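Local coordinates for protein Rho guanyl nucleotide exchange factor (Rom2), putative (Aspergillus fumigatus Af293, PDB 5O51) that probably acts as a guanine-nucleotide exchange factor for Rho-type GTPases, this chain being its CNH domain, a seven-bladed beta-propeller, at residues S13-S18 with A54-V59; F240-N243 with S248-V251; Y319-E322 with D328-A331. All blocks are in the same frame, centred on the assembly; numbering follows the deposited sequence.

Interaction 1 (S13-S18 with A54-V59); sequences SNFFTS and AKPRRV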
loop_
_atom_site.group_PDB
_atom_site.type_symbol
_atom_site.label_atom_id
_atom_site.label_comp_id
_atom_site.label_asym_id
_atom_site.label_seq_id
_atom_site.Cartn_x
_atom_site.Cartn_y
_atom_site.Cartn_z
ATOM N N SER A 13 -8.505 -10.362 17.561
ATOM C CA SER A 13 -7.368 -10.693 18.379
ATOM C C SER A 13 -7.268 -12.227 18.663
ATOM O O SER A 13 -6.352 -12.667 19.410
ATOM C CB SER A 13 -7.483 -9.973 19.720
ATOM O OG SER A 13 -8.508 -10.536 20.504
ATOM N N ASN A 14 -8.247 -13.001 18.179
ATOM C CA ASN A 14 -8.357 -14.431 18.596
ATOM C C ASN A 14 -7.853 -15.463 17.621
ATOM O O ASN A 14 -7.404 -16.508 18.054
ATOM C CB ASN A 14 -9.800 -14.778 18.937
ATOM C CG ASN A 14 -10.251 -14.144 20.234
ATOM O OD1 ASN A 14 -11.232 -13.400 20.252
ATOM N ND2 ASN A 14 -9.546 -14.437 21.331
ATOM N N PHE A 15 -7.901 -15.157 16.314
ATOM C CA PHE A 15 -7.820 -16.164 15.294
ATOM C C PHE A 15 -6.407 -16.312 14.714
ATOM O O PHE A 15 -5.982 -17.428 14.455
ATOM C CB PHE A 15 -8.845 -15.848 14.217
ATOM C CG PHE A 15 -8.943 -16.900 13.098
ATOM C CD1 PHE A 15 -9.665 -18.067 13.271
ATOM C CD2 PHE A 15 -8.343 -16.680 11.864
ATOM C CE1 PHE A 15 -9.771 -19.006 12.232
ATOM C CE2 PHE A 15 -8.444 -17.629 10.848
ATOM C CZ PHE A 15 -9.172 -18.774 11.034
ATOM N N PHE A 16 -5.696 -15.203 14.475
ATOM C CA PHE A 16 -4.365 -15.235 13.813
ATOM C C PHE A 16 -3.344 -15.221 14.954
ATOM O O PHE A 16 -3.578 -14.577 16.015
ATOM C CB PHE A 16 -4.187 -14.034 12.863
ATOM C CG PHE A 16 -5.109 -14.054 11.689
ATOM C CD1 PHE A 16 -4.881 -14.911 10.612
ATOM C CD2 PHE A 16 -6.247 -13.203 11.648
ATOM C CE1 PHE A 16 -5.796 -14.958 9.531
ATOM C CE2 PHE A 16 -7.122 -13.239 10.597
ATOM C CZ PHE A 16 -6.904 -14.090 9.519
ATOM N N THR A 17 -2.246 -15.939 14.765
ATOM C CA THR A 17 -1.283 -16.230 15.841
ATOM C C THR A 17 0.083 -16.191 15.270
ATOM O O THR A 17 0.284 -16.041 14.032
ATOM C CB THR A 17 -1.509 -17.596 16.614
ATOM O OG1 THR A 17 -1.095 -18.729 15.852
ATOM C CG2 THR A 17 -2.956 -17.817 17.055
ATOM N N SER A 18 1.051 -16.358 16.181
ATOM C CA SER A 18 2.436 -16.579 15.808
ATOM C C SER A 18 2.607 -17.738 14.781
ATOM O O SER A 18 3.558 -17.752 14.025
ATOM C CB SER A 18 3.325 -16.826 17.070
ATOM O OG SER A 18 2.832 -17.929 17.860
ATOM N N ALA A 54 -18.150 -16.209 15.272
ATOM C CA ALA A 54 -17.823 -16.440 13.857
ATOM C C ALA A 54 -16.330 -16.279 13.668
ATOM O O ALA A 54 -15.736 -15.342 14.179
ATOM C CB ALA A 54 -18.578 -15.451 12.966
ATOM N N LYS A 55 -15.720 -17.190 12.937
ATOM C CA LYS A 55 -14.288 -17.125 12.667
ATOM C C LYS A 55 -14.124 -16.728 11.235
ATOM O O LYS A 55 -14.978 -17.044 10.460
ATOM C CB LYS A 55 -13.654 -18.529 12.870
ATOM C CG LYS A 55 -14.006 -19.098 14.214
ATOM C CD LYS A 55 -13.164 -20.299 14.608
ATOM C CE LYS A 55 -13.710 -20.840 15.916
ATOM N NZ LYS A 55 -12.831 -21.938 16.403
ATOM N N PRO A 56 -13.002 -16.067 10.858
ATOM C CA PRO A 56 -12.740 -15.969 9.424
ATOM C C PRO A 56 -12.788 -17.391 8.779
ATOM O O PRO A 56 -12.403 -18.341 9.433
ATOM C CB PRO A 56 -11.320 -15.413 9.367
ATOM C CG PRO A 56 -11.119 -14.753 10.677
ATOM C CD PRO A 56 -11.932 -15.486 11.671
ATOM N N ARG A 57 -13.157 -17.512 7.515
ATOM C CA ARG A 57 -13.153 -18.842 6.822
ATOM C C ARG A 57 -12.210 -18.895 5.636
ATOM O O ARG A 57 -12.018 -17.905 4.945
ATOM C CB ARG A 57 -14.562 -19.227 6.365
ATOM C CG ARG A 57 -15.347 -18.194 5.626
ATOM C CD ARG A 57 -16.700 -18.774 5.098
ATOM N NE ARG A 57 -17.115 -17.928 3.987
ATOM C CZ ARG A 57 -16.840 -18.138 2.706
ATOM N NH1 ARG A 57 -16.314 -19.275 2.295
ATOM N NH2 ARG A 57 -17.181 -17.220 1.812
ATOM N N ARG A 58 -11.598 -20.034 5.450
ATOM C CA ARG A 58 -10.597 -20.215 4.443
ATOM C C ARG A 58 -11.320 -20.248 3.138
ATOM O O ARG A 58 -12.346 -20.969 2.994
ATOM C CB ARG A 58 -9.840 -21.529 4.672
ATOM C CG ARG A 58 -8.979 -22.001 3.512
ATOM C CD ARG A 58 -8.247 -23.296 3.890
ATOM N NE ARG A 58 -7.168 -23.074 4.847
ATOM C CZ ARG A 58 -5.908 -22.764 4.556
ATOM N NH1 ARG A 58 -5.526 -22.642 3.304
ATOM N NH2 ARG A 58 -5.011 -22.532 5.540
ATOM N N VAL A 59 -10.800 -19.502 2.169
ATOM C CA VAL A 59 -11.432 -19.439 0.838
ATOM C C VAL A 59 -10.522 -19.820 -0.287
ATOM O O VAL A 59 -11.007 -20.267 -1.328
ATOM C CB VAL A 59 -12.030 -18.074 0.431
ATOM C CG1 VAL A 59 -13.285 -17.817 1.234
ATOM C CG2 VAL A 59 -11.000 -16.898 0.478
#

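Interaction 2 (F240-N243 with S248-V251); sequences FLLN and SFFV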
loop_
_atom_site.group_PDB
_atom_site.type_symbol
_atom_site.label_atom_id
_atom_site.label_comp_id
_atom_site.label_asym_id
_atom_site.label_seq_id
_atom_site.Cartn_x
_atom_site.Cartn_y
_atom_site.Cartn_z
ATOM N N PHE A 240 1.432 18.784 -3.293
ATOM C CA PHE A 240 1.625 17.374 -2.914
ATOM C C PHE A 240 2.413 17.235 -1.623
ATOM O O PHE A 240 3.438 17.906 -1.458
ATOM C CB PHE A 240 2.404 16.694 -3.989
ATOM C CG PHE A 240 1.704 16.678 -5.307
ATOM C CD1 PHE A 240 1.727 17.801 -6.141
ATOM C CD2 PHE A 240 1.039 15.545 -5.743
ATOM C CE1 PHE A 240 1.096 17.785 -7.386
ATOM C CE2 PHE A 240 0.413 15.516 -6.992
ATOM C CZ PHE A 240 0.436 16.633 -7.810
ATOM N N LEU A 241 1.937 16.381 -0.726
ATOM C CA LEU A 241 2.680 15.965 0.452
ATOM C C LEU A 241 3.491 14.761 0.100
ATOM O O LEU A 241 2.905 13.731 -0.279
ATOM C CB LEU A 241 1.772 15.632 1.615
ATOM C CG LEU A 241 2.471 15.070 2.902
ATOM C CD1 LEU A 241 3.405 16.114 3.488
ATOM C CD2 LEU A 241 1.447 14.698 3.939
ATOM N N LEU A 242 4.817 14.898 0.201
ATOM C CA LEU A 242 5.782 13.851 -0.116
ATOM C C LEU A 242 6.308 13.223 1.168
ATOM O O LEU A 242 6.736 13.946 2.085
ATOM C CB LEU A 242 6.916 14.464 -0.906
ATOM C CG LEU A 242 6.544 15.042 -2.307
ATOM C CD1 LEU A 242 7.840 15.556 -2.948
ATOM C CD2 LEU A 242 5.993 14.023 -3.287
ATOM N N ASN A 243 6.262 11.901 1.240
ATOM C CA ASN A 243 6.591 11.140 2.457
ATOM C C ASN A 243 7.679 10.099 2.140
ATOM O O ASN A 243 7.505 9.188 1.300
ATOM C CB ASN A 243 5.376 10.439 3.084
ATOM C CG ASN A 243 4.248 11.395 3.444
ATOM O OD1 ASN A 243 4.283 12.132 4.434
ATOM N ND2 ASN A 243 3.196 11.357 2.645
ATOM N N SER A 248 9.186 14.269 5.793
ATOM C CA SER A 248 8.053 14.660 4.983
ATOM C C SER A 248 8.084 16.133 4.718
ATOM O O SER A 248 8.474 16.899 5.595
ATOM C CB SER A 248 6.713 14.229 5.623
ATOM O OG SER A 248 6.571 12.829 5.512
ATOM N N PHE A 249 7.633 16.528 3.504
ATOM C CA PHE A 249 7.434 17.934 3.209
ATOM C C PHE A 249 6.506 18.160 1.995
ATOM O O PHE A 249 6.144 17.229 1.244
ATOM C CB PHE A 249 8.793 18.579 2.963
ATOM C CG PHE A 249 9.531 17.952 1.821
ATOM C CD1 PHE A 249 10.314 16.847 2.020
ATOM C CD2 PHE A 249 9.339 18.429 0.536
ATOM C CE1 PHE A 249 10.926 16.219 0.957
ATOM C CE2 PHE A 249 9.969 17.841 -0.523
ATOM C CZ PHE A 249 10.781 16.749 -0.313
ATOM N N PHE A 250 6.142 19.424 1.781
ATOM C CA PHE A 250 5.219 19.763 0.657
ATOM C C PHE A 250 5.947 20.277 -0.610
ATOM O O PHE A 250 6.941 21.038 -0.507
ATOM C CB PHE A 250 4.265 20.837 1.106
ATOM C CG PHE A 250 3.283 20.410 2.098
ATOM C CD1 PHE A 250 2.105 19.797 1.694
ATOM C CD2 PHE A 250 3.472 20.696 3.454
ATOM C CE1 PHE A 250 1.184 19.379 2.622
ATOM C CE2 PHE A 250 2.534 20.312 4.371
ATOM C CZ PHE A 250 1.394 19.644 3.965
ATOM N N VAL A 251 5.423 19.955 -1.791
ATOM C CA VAL A 251 5.834 20.650 -3.058
ATOM C C VAL A 251 4.621 21.169 -3.835
ATOM O O VAL A 251 3.461 20.806 -3.491
ATOM C CB VAL A 251 6.713 19.842 -4.019
ATOM C CG1 VAL A 251 7.984 19.383 -3.341
ATOM C CG2 VAL A 251 5.974 18.697 -4.661
#

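Interaction 3 (Y319-E322 with D328-A331); sequences YAYE and DVVA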
loop_
_atom_site.group_PDB
_atom_site.type_symbol
_atom_site.label_atom_id
_atom_site.label_comp_id
_atom_site.label_asym_id
_atom_site.label_seq_id
_atom_site.Cartn_x
_atom_site.Cartn_y
_atom_site.Cartn_z
ATOM N N TYR A 319 -4.691 -1.908 10.661
ATOM C CA TYR A 319 -3.303 -2.269 10.902
ATOM C C TYR A 319 -3.226 -3.485 11.803
ATOM O O TYR A 319 -4.217 -3.844 12.377
ATOM C CB TYR A 319 -2.498 -1.062 11.461
ATOM C CG TYR A 319 -2.767 -0.728 12.909
ATOM C CD1 TYR A 319 -3.925 -0.089 13.290
ATOM C CD2 TYR A 319 -1.874 -1.104 13.920
ATOM C CE1 TYR A 319 -4.208 0.184 14.634
ATOM C CE2 TYR A 319 -2.123 -0.813 15.261
ATOM C CZ TYR A 319 -3.300 -0.136 15.605
ATOM O OH TYR A 319 -3.597 0.183 16.951
ATOM N N ALA A 320 -2.071 -4.184 11.784
ATOM C CA ALA A 320 -1.790 -5.317 12.661
ATOM C C ALA A 320 -0.577 -5.121 13.560
ATOM O O ALA A 320 0.349 -4.411 13.190
ATOM C CB ALA A 320 -1.611 -6.600 11.818
ATOM N N TYR A 321 -0.578 -5.793 14.696
ATOM C CA TYR A 321 0.546 -5.787 15.634
ATOM C C TYR A 321 0.599 -7.105 16.428
ATOM O O TYR A 321 -0.444 -7.770 16.612
ATOM C CB TYR A 321 0.484 -4.540 16.541
ATOM C CG TYR A 321 -0.719 -4.488 17.486
ATOM C CD1 TYR A 321 -1.863 -3.853 17.101
ATOM C CD2 TYR A 321 -0.686 -5.033 18.765
ATOM C CE1 TYR A 321 -2.954 -3.780 17.913
ATOM C CE2 TYR A 321 -1.809 -4.989 19.595
ATOM C CZ TYR A 321 -2.938 -4.363 19.136
ATOM O OH TYR A 321 -4.102 -4.221 19.865
ATOM N N GLU A 322 1.797 -7.484 16.894
ATOM C CA GLU A 322 1.990 -8.669 17.784
ATOM C C GLU A 322 1.720 -8.275 19.216
ATOM O O GLU A 322 2.173 -7.244 19.678
ATOM C CB GLU A 322 3.435 -9.159 17.827
ATOM C CG GLU A 322 3.988 -9.664 16.550
ATOM C CD GLU A 322 5.428 -10.194 16.628
ATOM O OE1 GLU A 322 6.039 -10.223 17.752
ATOM O OE2 GLU A 322 5.929 -10.558 15.518
ATOM N N ASP A 328 -1.598 -12.370 17.124
ATOM C CA ASP A 328 -1.435 -11.368 16.096
ATOM C C ASP A 328 -2.769 -10.620 16.176
ATOM O O ASP A 328 -3.808 -11.249 16.223
ATOM C CB ASP A 328 -1.305 -11.945 14.702
ATOM C CG ASP A 328 -0.468 -11.090 13.759
ATOM O OD1 ASP A 328 0.589 -10.560 14.171
ATOM O OD2 ASP A 328 -0.824 -10.999 12.550
ATOM N N VAL A 329 -2.758 -9.294 16.137
ATOM C CA VAL A 329 -4.003 -8.560 16.361
ATOM C C VAL A 329 -4.277 -7.633 15.154
ATOM O O VAL A 329 -3.376 -6.911 14.673
ATOM C CB VAL A 329 -3.927 -7.756 17.671
ATOM C CG1 VAL A 329 -5.219 -6.961 17.921
ATOM C CG2 VAL A 329 -3.599 -8.653 18.872
ATOM N N VAL A 330 -5.499 -7.643 14.681
ATOM C CA VAL A 330 -5.995 -6.681 13.701
ATOM C C VAL A 330 -6.852 -5.589 14.372
ATOM O O VAL A 330 -7.701 -5.878 15.246
ATOM C CB VAL A 330 -6.779 -7.326 12.579
ATOM C CG1 VAL A 330 -7.176 -6.277 11.562
ATOM C CG2 VAL A 330 -5.883 -8.359 11.872
ATOM N N ALA A 331 -6.551 -4.331 14.023
ATOM C CA ALA A 331 -7.228 -3.162 14.670
ATOM C C ALA A 331 -7.537 -2.082 13.685
ATOM O O ALA A 331 -7.055 -2.072 12.555
ATOM C CB ALA A 331 -6.365 -2.638 15.795
#

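Interaction 1 (S13-S18 with A54-V59)
Phe-15 lays one face of its ring on the pyrrolidine ring of Pro-56. The contact is a CH-pi interaction. Pro-56 CD lies 3.7 Å from the centroid of the Phe-15 ring, 17° off the ring normal and displaced toward the rim. Beside it, Pro-56 CG comes within 3.6 Å of Phe-15 CD2. The two side chains approach from opposite directions, and the proline lies over one face of the aromatic ring. Near the far end of the aromatic ring, Phe-15 CZ lies 3.6 Å from the carbonyl oxygen Pro-56 O. Lys-55 adds its CB, which comes obliquely to 4.0 Å from Phe-15 CE1. Beyond CG the lysine chain is extended and leads off from the contact.

No hydrogen bond joins the two segments. The contact is apolar. Phe-15 has CG anti to its own nitrogen (chi1 -176°), which carries the ring out over the proline. Phe-16 backs this ring from another side: Phe-15 CD2 stands 3.7 Å above the plane of the Phe-16 ring, over its centre. Phe-16 is buried and also reaches Pro-56 itself, with CE2 at 4.3 Å from Pro-56 CG.

In the next shell, the Phe-16 ring meets Tyr-36 of strand 33-38. Arg-57 and Val-59 are hydrogen-bonded through their backbones to strand 41-46. The loop that follows strand 8-12, the outer strand of the last blade, thus rests on Lys-55 and Pro-56, the loop residues that lead into strand 57-61, the outer strand of the next blade around the ring.

Interaction 2 (F240-N243 with S248-V251)
Leu-242 CD1 is the apolar centre of this beta hairpin, which supplies the two middle strands of a four-stranded propeller blade. It lies 3.8 Å from Val-251 CG1, and the two side chains cross at about a right angle. It also meets Phe-249 CE2 at 4.0 Å, in an oblique approach to the ring. Phe-249 has CG between its backbone N and carbonyl carbon (chi1 60°), which turns the ring back toward the partner strand. Phe-240 lies on this same face and touches Val-251 through CB.

Leu-241 and Phe-250 pair on the other face. Leu-241 CD1 sits over the centre of the Phe-250 ring, a CH-pi contact of 4.1 Å from methyl carbon to ring centroid. The leucine CB meets the same ring at CE1. Beyond the pair, Phe-250 has a cation-pi contact with Arg-259 and meets the ring of Trp-262.

The backbones run antiparallel. Phe-240 with Val-251 and Leu-242 with Phe-249 are hydrogen-bonded pairs, each joined by two N-H to O bonds. Leu-241 with Phe-250 and Asn-243 with Ser-248 are the non-hydrogen-bonded pairs. At one of these, Phe-250 CA makes a C-H contact with Phe-240 O at 3.3 Å.

The polar edge is the buried pair Asn-243 and Ser-248. Trp-266 NE1 also binds the serine hydroxyl, and Asn-243 ND2 makes a weak bond to His-232 O. These links tie the pair to strand 230-236 on one side and, on the other, to Trp-266 just after strand 264-265. Ser-248 OG donates to Asn-243 OD1 over 2.6 Å, at 121° to the amide C=O and tilted 20° from its plane.

Interaction 3 (Y319-E322 with D328-A331)
Tyr-321 leans over Val-329 in the antiparallel hairpin of strands 317-323 and 327-333, the middle pair of the closing propeller blade. From CB, the tyrosine torsion sets CG between the backbone N and the carbonyl carbon (chi1 65°). The ring therefore turns toward the partner strand, and the two side chains lie side by side, pointing the same way. Val-329 CB sits over one ring face, 4.0 Å from the centroid, in a CH-pi contact. Ala-331 CB lies at the ring edge, 4.2 Å from Tyr-321 CE1, and CE2 faces Val-329 CB. Further out, CZ is 3.7 Å from Val-329 CG1. At the tip, OH lies 3.5 Å from the same methyl and is hydrogen-bonded to Lys-8 NZ of strand 8-12. Tyr-319, on the same face, brings CE1 to 3.7 Å from Ala-331 CB.

On the other face the carboxylate of Asp-328 is buried. Its OD1 forms salt bridges with Arg-21 and Arg-308, and its OD2 accepts from Val-22 N, which probably offsets much of its charge.

Four backbone hydrogen bonds join the strands. Val-329 O has two partners: Tyr-321 N, which donates to it at 3.0 Å, and Ala-320 CA, in a C-H contact also of 3.0 Å.

Overall arrangement
Interactions 1 and 3 are neighbours, with centres about 12 Å apart, and they touch. Phe-16 O lies 3.2 Å from Asp-328 N, a probable hydrogen bond, and Ser-13 CB packs on Val-329 CG1 at 4.2 Å. Both belong to the ring closure: the N-terminal strand 8-12 completes the C-terminal blade of interaction 3, and its following loop reaches the first complete blade in interaction 1. Interaction 2 stands apart in another blade. Its centre is about 38 Å from that of interaction 1, across the chain's centre, and about 28 Å from that of interaction 3. All three are structural contacts within the propeller.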